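Side-chain contacts in cytoplasmic export protein 1 (Saccharomyces cerevisiae, PDB 3VWA), which takes part in nuclear tRNA export, may collect tRNA from export receptors at the nuclear pore complex and may deliver aminoacylated tRNA to the translation machinery: residues 55-58 against 59-63; 104-107 against 108-112; 130-133 against 134-137; 236-239 against 240-243. One frame throughout, in Å; residues are numbered along the deposited sequence.

How the contacts relate
All four contacts lie before the curated HEAT repeats, contacts 1 to 3 probably within the kinase-like domain that precedes them. They follow one another along the sequence. Contact 1 is on helix 52-64, which packs on strands of the antiparallel sheet, and contact 3 leads into strand 136-138; the centres of contacts 1 and 3 are about 16 Å apart. The centres of contacts 2 and 3 are about 17 Å apart. Contacts 1 and 4 are farthest from each other, about 35 Å between centres. The centres of contacts 2 and 4 are about 10 Å apart, and these two touch: Asn-238 ND2 meets Glu-110 OE1 and Phe-107 O, tying together the starts of helices 106-122 and 239-248.

Contact 1: 55-58 against 59-63; sequences ILNA and VHKSK
Val-59 N, Lys-61 N and Ser-62 N reach back four residues to Ile-55 O, Asn-57 O and Ala-58 O, the regular bonding of helix 52-64; the bond from Lys-61 N to Asn-57 O is nearly straight at 176°. Coming between strands 39-45 and 73-77 in the chain, this helix is probably the counterpart of helix C in protein kinases. On its polar face Lys-61 folds back over Asn-57, bent at chi2 (-52°) and again at chi4. Its CG passes 3.4 Å from Asn-57 O, and its ammonium NZ then donates to Asn-57 OD1 at 3.3 Å and to His-60 ND1 at 3.2 Å, close to the imidazole plane. Asn-57 suits this place because its amide works both ways: ND2 bonds to Glu-150 O and Cys-152 O. Small residues sit at two points of the buried face. Ala-58 packs on Trp-26, and Ser-62, against Val-73 and Thr-76, turns OG to Ala-58 O at 2.8 Å. That carbonyl also receives Ser-62 N, the two donors approaching from opposite faces of its plane. A buried hydroxyl is thus satisfied inside its own helix, and the lysine beside His-60 would probably favour an imidazole unprotonated at ND1.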
# COMPACT_ATOMS: atom_id res chain seq x y z
N ILE A 55 22.96 20.19 23.54
CA ILE A 55 22.00 19.19 23.97
C ILE A 55 20.88 19.77 24.84
O ILE A 55 19.72 19.46 24.60
CB ILE A 55 22.63 18.02 24.74
CG1 ILE A 55 23.75 17.34 23.93
CG2 ILE A 55 21.55 17.03 25.12
CD1 ILE A 55 23.26 16.55 22.72
N LEU A 56 21.25 20.60 25.82
CA LEU A 56 20.29 21.25 26.76
C LEU A 56 19.38 22.31 26.10
O LEU A 56 18.20 22.41 26.40
CB LEU A 56 21.05 21.88 27.96
CG LEU A 56 21.34 21.07 29.26
CD1 LEU A 56 20.86 19.61 29.24
CD2 LEU A 56 22.80 21.20 29.68
N ASN A 57 19.95 23.10 25.20
CA ASN A 57 19.13 24.05 24.44
C ASN A 57 18.12 23.28 23.59
O ASN A 57 16.91 23.62 23.61
CB ASN A 57 20.00 25.00 23.60
CG ASN A 57 19.19 26.07 22.89
OD1 ASN A 57 18.45 26.82 23.51
ND2 ASN A 57 19.31 26.12 21.57
N ALA A 58 18.57 22.21 22.92
CA ALA A 58 17.67 21.37 22.12
C ALA A 58 16.53 20.83 22.95
O ALA A 58 15.39 20.93 22.53
CB ALA A 58 18.37 20.21 21.42
N VAL A 59 16.83 20.20 24.08
CA VAL A 59 15.77 19.81 25.00
C VAL A 59 14.78 20.94 25.31
O VAL A 59 13.57 20.73 25.25
CB VAL A 59 16.32 19.27 26.33
CG1 VAL A 59 15.20 19.15 27.39
CG2 VAL A 59 16.98 17.92 26.09
N HIS A 60 15.30 22.12 25.62
CA HIS A 60 14.45 23.23 26.07
C HIS A 60 13.56 23.72 24.95
O HIS A 60 12.34 23.90 25.09
CB HIS A 60 15.36 24.35 26.64
CG HIS A 60 14.61 25.60 27.02
ND1 HIS A 60 14.81 26.78 26.41
CD2 HIS A 60 13.60 25.81 27.97
CE1 HIS A 60 13.99 27.71 26.94
NE2 HIS A 60 13.25 27.11 27.89
N LYS A 61 14.16 23.92 23.79
CA LYS A 61 13.36 24.34 22.63
C LYS A 61 12.30 23.30 22.22
O LYS A 61 11.18 23.62 21.93
CB LYS A 61 14.27 24.74 21.48
CG LYS A 61 15.14 25.94 21.82
CD LYS A 61 14.28 27.10 22.35
CE LYS A 61 15.05 28.41 22.53
NZ LYS A 61 15.68 28.50 23.88
N SER A 62 12.67 22.03 22.24
CA SER A 62 11.68 20.96 22.07
C SER A 62 10.48 21.14 23.00
O SER A 62 9.35 21.08 22.54
CB SER A 62 12.33 19.63 22.35
OG SER A 62 13.33 19.44 21.40
N LYS A 63 10.76 21.36 24.29
CA LYS A 63 9.71 21.53 25.29
C LYS A 63 8.85 22.74 24.98
O LYS A 63 7.64 22.66 25.08
CB LYS A 63 10.29 21.65 26.71
CG LYS A 63 10.28 20.36 27.53
CD LYS A 63 10.47 20.64 29.04
CE LYS A 63 9.14 20.94 29.73
NZ LYS A 63 9.29 21.56 31.09

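Contact 2: 104-107 against 108-112; sequences QNKF and GVELG
Asn-105 is the N-cap of helix 106-122, its OD1 accepting from Gly-108 N at 2.8 Å. The donor sits well above the amide plane, 64° out of it. CG of Asn-105 lies anti to its own backbone N (chi1 -180°), which swings the amide round to the first turn. This is the tight part of the contact. Val-109 N bonds back to Asn-105 O at 3.3 Å, and glycine suits position 108 because a beta carbon there would run into that same oxygen. ND2 of the cap bonds to Ile-275 O and Arg-277 O. Phe-107 packs on Ile-275, Pro-239 and Leu-240.

Exposed Lys-106 forms the looser, solvent side. With its CG in the crowded position between backbone N and carbonyl carbon (chi1 85°), it runs alongside Glu-110, one turn on, both pointing the same way. Both are long enough to meet in a salt bridge: NZ lies 3.0 Å from OE2, on its syn lone pair. Buried Glu-110 also bonds through OE1 to Asn-238 ND2. A water at the edge of the Phe-107 ring, in its plane, gives Glu-110 OE1 a 2.7 Å hydrogen bond and accepts a weak one from Lys-106 NZ.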
# COMPACT_ATOMS: atom_id res chain seq x y z
N GLN A 104 13.09 11.28 -9.12
CA GLN A 104 12.31 10.97 -10.32
C GLN A 104 10.92 11.61 -10.36
O GLN A 104 10.39 11.87 -11.43
CB GLN A 104 12.24 9.46 -10.51
CG GLN A 104 13.61 8.87 -10.90
CD GLN A 104 13.57 7.46 -11.47
OE1 GLN A 104 12.54 6.80 -11.48
NE2 GLN A 104 14.72 6.98 -11.94
N ASN A 105 10.34 11.90 -9.20
CA ASN A 105 9.06 12.63 -9.15
C ASN A 105 9.34 14.04 -8.67
O ASN A 105 9.32 14.34 -7.44
CB ASN A 105 8.05 11.92 -8.24
CG ASN A 105 6.70 12.66 -8.16
OD1 ASN A 105 6.63 13.83 -8.42
ND2 ASN A 105 5.63 11.94 -7.83
N LYS A 106 9.63 14.93 -9.62
CA LYS A 106 10.00 16.29 -9.24
C LYS A 106 8.88 16.97 -8.42
O LYS A 106 9.16 17.80 -7.59
CB LYS A 106 10.38 17.13 -10.48
CG LYS A 106 9.23 17.80 -11.23
CD LYS A 106 9.77 18.36 -12.54
CE LYS A 106 8.80 19.30 -13.20
NZ LYS A 106 8.84 20.61 -12.48
N PHE A 107 7.62 16.63 -8.69
CA PHE A 107 6.50 17.26 -7.99
C PHE A 107 6.58 16.88 -6.51
O PHE A 107 6.30 17.71 -5.65
CB PHE A 107 5.12 16.86 -8.57
CG PHE A 107 4.92 17.32 -10.00
CD1 PHE A 107 5.10 18.66 -10.37
CD2 PHE A 107 4.57 16.40 -10.98
CE1 PHE A 107 4.91 19.07 -11.69
CE2 PHE A 107 4.40 16.80 -12.31
CZ PHE A 107 4.55 18.12 -12.67
N GLY A 108 6.98 15.63 -6.25
CA GLY A 108 7.26 15.14 -4.89
C GLY A 108 8.24 15.99 -4.13
O GLY A 108 7.94 16.46 -2.99
N VAL A 109 9.43 16.18 -4.73
CA VAL A 109 10.56 16.84 -4.10
C VAL A 109 10.11 18.30 -3.84
O VAL A 109 10.37 18.86 -2.78
CB VAL A 109 11.83 16.81 -5.05
CG1 VAL A 109 13.02 17.62 -4.49
CG2 VAL A 109 12.28 15.39 -5.37
N GLU A 110 9.43 18.89 -4.81
CA GLU A 110 8.97 20.25 -4.70
C GLU A 110 7.90 20.38 -3.59
O GLU A 110 7.88 21.36 -2.86
CB GLU A 110 8.39 20.76 -6.05
CG GLU A 110 9.40 21.11 -7.15
CD GLU A 110 8.77 21.18 -8.54
OE1 GLU A 110 7.60 21.65 -8.65
OE2 GLU A 110 9.45 20.78 -9.51
N LEU A 111 7.01 19.42 -3.51
CA LEU A 111 6.03 19.34 -2.41
C LEU A 111 6.72 19.29 -1.05
O LEU A 111 6.35 20.04 -0.16
CB LEU A 111 5.09 18.15 -2.62
CG LEU A 111 3.69 18.11 -1.96
CD1 LEU A 111 3.58 16.94 -1.03
CD2 LEU A 111 3.18 19.39 -1.31
N GLY A 112 7.77 18.49 -0.89
CA GLY A 112 8.44 18.41 0.42
C GLY A 112 9.12 19.72 0.75
O GLY A 112 9.04 20.24 1.87
O HOH W 1 6.28 21.97 -10.95

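Contact 3: 130-133 against 134-137; sequences TLSK and DSVF
Ser-135 N returns to Ser-132 O at 2.9 Å, and Val-136 N more weakly to Lys-133 O at 3.3 Å, so a short 3-10 turn links the extended residue Ser-132 to strand 136-138. Two serine hydroxyls then tie the turn from its ends. Ser-132 OG accepts from Asp-134 N at 3.0 Å, two residues on, which makes an ST turn, and it also touches Asp-134 CB. In the reverse direction Ser-135 OG, held beside its own backbone N (chi1 -62°), accepts from Ser-132 N at 2.9 Å. Serine suits both places, since a short hydroxyl can reach a nearby N-H without bulk. Putting an alanine at Ser-132 would probably leave Asp-134 N-H without this acceptor and let the turn open more easily. A water bridges Thr-130 OG1, to which it donates, and Ser-135 OG, 2.5 Å from each. Thr-130 OG1 is also hydrogen-bonded to Gly-148 O, and Lys-133 O to Trp-96 NE1.

In a kinase-like fold this loop probably corresponds in position to the catalytic loop of protein kinases, a likeness of place that implies no catalytic role here. Leu-131 and Val-136 pack on Leu-191 and Leu-194 of helix 186-198, while strand 136-138 runs antiparallel between strands 92-93 and 144-146, with Phe-137 edge-to-face against Phe-43.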
# COMPACT_ATOMS: atom_id res chain seq x y z
N THR A 130 20.92 25.14 12.11
CA THR A 130 21.38 23.76 11.99
C THR A 130 20.87 23.04 10.71
O THR A 130 21.01 21.82 10.59
CB THR A 130 20.86 22.94 13.19
OG1 THR A 130 19.42 22.91 13.10
CG2 THR A 130 21.38 23.54 14.62
N LEU A 131 20.26 23.77 9.78
CA LEU A 131 19.70 23.15 8.55
C LEU A 131 20.70 22.29 7.78
O LEU A 131 21.74 22.77 7.35
CB LEU A 131 19.18 24.22 7.58
CG LEU A 131 17.78 24.80 7.72
CD1 LEU A 131 17.71 26.11 6.97
CD2 LEU A 131 16.73 23.87 7.14
N SER A 132 20.39 21.02 7.59
CA SER A 132 21.33 20.12 6.94
C SER A 132 20.57 18.87 6.51
O SER A 132 19.36 18.76 6.71
CB SER A 132 22.48 19.79 7.91
OG SER A 132 22.23 18.63 8.71
N LYS A 133 21.26 17.90 5.94
CA LYS A 133 20.58 16.72 5.51
C LYS A 133 20.03 15.98 6.72
O LYS A 133 18.97 15.34 6.66
CB LYS A 133 21.50 15.88 4.65
CG LYS A 133 21.81 16.56 3.31
CD LYS A 133 22.77 15.71 2.49
CE LYS A 133 23.94 16.54 1.99
NZ LYS A 133 25.16 15.68 1.83
N ASP A 134 20.72 16.15 7.84
CA ASP A 134 20.36 15.51 9.07
C ASP A 134 19.14 16.18 9.70
O ASP A 134 18.56 15.63 10.64
CB ASP A 134 21.57 15.55 10.03
CG ASP A 134 22.58 14.47 9.72
OD1 ASP A 134 22.19 13.48 9.10
OD2 ASP A 134 23.76 14.61 10.10
N SER A 135 18.77 17.37 9.24
CA SER A 135 17.58 17.98 9.77
C SER A 135 16.30 17.24 9.40
O SER A 135 15.28 17.46 10.04
CB SER A 135 17.45 19.38 9.26
OG SER A 135 18.53 20.15 9.70
N VAL A 136 16.31 16.42 8.33
CA VAL A 136 15.03 16.14 7.67
C VAL A 136 14.42 14.80 8.01
O VAL A 136 15.04 13.74 7.81
CB VAL A 136 15.08 16.31 6.13
CG1 VAL A 136 13.67 16.13 5.55
CG2 VAL A 136 15.68 17.69 5.76
N PHE A 137 13.17 14.86 8.49
CA PHE A 137 12.44 13.63 8.77
C PHE A 137 11.09 13.66 8.11
O PHE A 137 10.60 14.72 7.73
CB PHE A 137 12.27 13.42 10.29
CG PHE A 137 13.55 13.09 10.99
CD1 PHE A 137 14.51 14.09 11.24
CD2 PHE A 137 13.83 11.80 11.37
CE1 PHE A 137 15.73 13.78 11.84
CE2 PHE A 137 15.02 11.48 12.03
CZ PHE A 137 15.96 12.46 12.25
O HOH W 2 17.90 21.60 11.61

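Contact 4: 236-239 against 240-243; sequences RSNP and LINF
An asparagine N-cap joins two successive helices here: Asn-238 is the first residue to leave helical geometry after helix 233-237 and the cap of helix 239-248. Its OD1 takes two backbone N-H groups of the new first turn, Ile-241 N at 3.0 Å and, in a weak bond bent to 129°, Leu-240 N at 2.8 Å. Ile-241 N stands above the amide plane, 60° out of it. CG lies opposite the backbone N (chi1 -172°), and this turns the amide forward over the helix start. Asparagine suits the cap because the same group has a donor to spare: ND2 bonds to Glu-110 OE1 and Phe-107 O of helix 106-122. Pro-239 suits the first turn, since its nitrogen has no hydrogen needing an acceptor; its carbonyl O starts the helical ladder by accepting from Phe-243 N at 3.0 Å. Ile-241 crosses the asparagine at about a right angle, its CG1 resting 3.5 Å from Asn-238 CG, and also packs on Leu-111. Phe-243 packs on Val-261, Met-262 and Leu-265 of helix 255-271. An alanine in place of Asn-238 would probably leave Leu-240 N without its weak acceptor, Ile-241 N with just a weak bond to the backbone O of that residue, and Glu-110 OE1 without one of its donors. One amide thus begins a helix with its oxygen and fastens it to its neighbour with its nitrogen.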
# COMPACT_ATOMS: atom_id res chain seq x y z
N ARG A 236 3.17 26.85 -9.39
CA ARG A 236 1.74 26.96 -9.65
C ARG A 236 1.29 25.81 -10.53
O ARG A 236 0.12 25.48 -10.54
CB ARG A 236 1.42 28.29 -10.36
CG ARG A 236 1.56 29.56 -9.52
CD ARG A 236 1.00 30.76 -10.30
NE ARG A 236 0.95 32.04 -9.56
CZ ARG A 236 1.55 33.17 -9.96
NH1 ARG A 236 1.46 34.29 -9.24
NH2 ARG A 236 2.24 33.19 -11.10
N SER A 237 2.22 25.26 -11.30
CA SER A 237 2.03 24.04 -12.11
C SER A 237 1.97 22.75 -11.27
O SER A 237 1.39 21.75 -11.72
CB SER A 237 3.19 23.86 -13.12
OG SER A 237 3.07 24.81 -14.19
N ASN A 238 2.56 22.76 -10.07
CA ASN A 238 2.70 21.55 -9.32
C ASN A 238 1.32 21.13 -8.81
O ASN A 238 0.76 21.79 -7.94
CB ASN A 238 3.69 21.76 -8.19
CG ASN A 238 4.02 20.48 -7.48
OD1 ASN A 238 3.17 19.63 -7.26
ND2 ASN A 238 5.27 20.33 -7.12
N PRO A 239 0.75 20.05 -9.37
CA PRO A 239 -0.55 19.57 -8.99
C PRO A 239 -0.54 18.93 -7.59
O PRO A 239 -1.58 18.80 -6.98
CB PRO A 239 -0.86 18.50 -10.05
CG PRO A 239 0.49 18.05 -10.54
CD PRO A 239 1.41 19.20 -10.39
N LEU A 240 0.62 18.50 -7.11
CA LEU A 240 0.66 17.93 -5.77
C LEU A 240 0.64 19.07 -4.73
O LEU A 240 0.05 18.93 -3.71
CB LEU A 240 1.87 17.03 -5.58
CG LEU A 240 1.80 15.70 -6.34
CD1 LEU A 240 2.97 14.80 -5.94
CD2 LEU A 240 0.47 14.96 -6.13
N ILE A 241 1.25 20.20 -5.02
CA ILE A 241 1.21 21.30 -4.08
C ILE A 241 -0.25 21.72 -3.79
O ILE A 241 -0.67 21.84 -2.63
CB ILE A 241 2.07 22.47 -4.56
CG1 ILE A 241 3.54 22.08 -4.43
CG2 ILE A 241 1.78 23.73 -3.74
CD1 ILE A 241 4.51 23.19 -4.77
N ASN A 242 -1.03 21.90 -4.87
CA ASN A 242 -2.45 22.22 -4.73
C ASN A 242 -3.25 21.08 -4.10
O ASN A 242 -4.11 21.29 -3.27
CB ASN A 242 -3.06 22.58 -6.09
CG ASN A 242 -2.39 23.81 -6.73
OD1 ASN A 242 -1.43 23.69 -7.50
ND2 ASN A 242 -2.89 25.01 -6.38
N PHE A 243 -3.01 19.86 -4.52
CA PHE A 243 -3.84 18.80 -3.99
C PHE A 243 -3.63 18.61 -2.46
O PHE A 243 -4.59 18.39 -1.70
CB PHE A 243 -3.66 17.54 -4.80
CG PHE A 243 -4.37 16.38 -4.23
CD1 PHE A 243 -5.76 16.28 -4.33
CD2 PHE A 243 -3.68 15.42 -3.51
CE1 PHE A 243 -6.40 15.23 -3.75
CE2 PHE A 243 -4.31 14.33 -2.96
CZ PHE A 243 -5.68 14.24 -3.08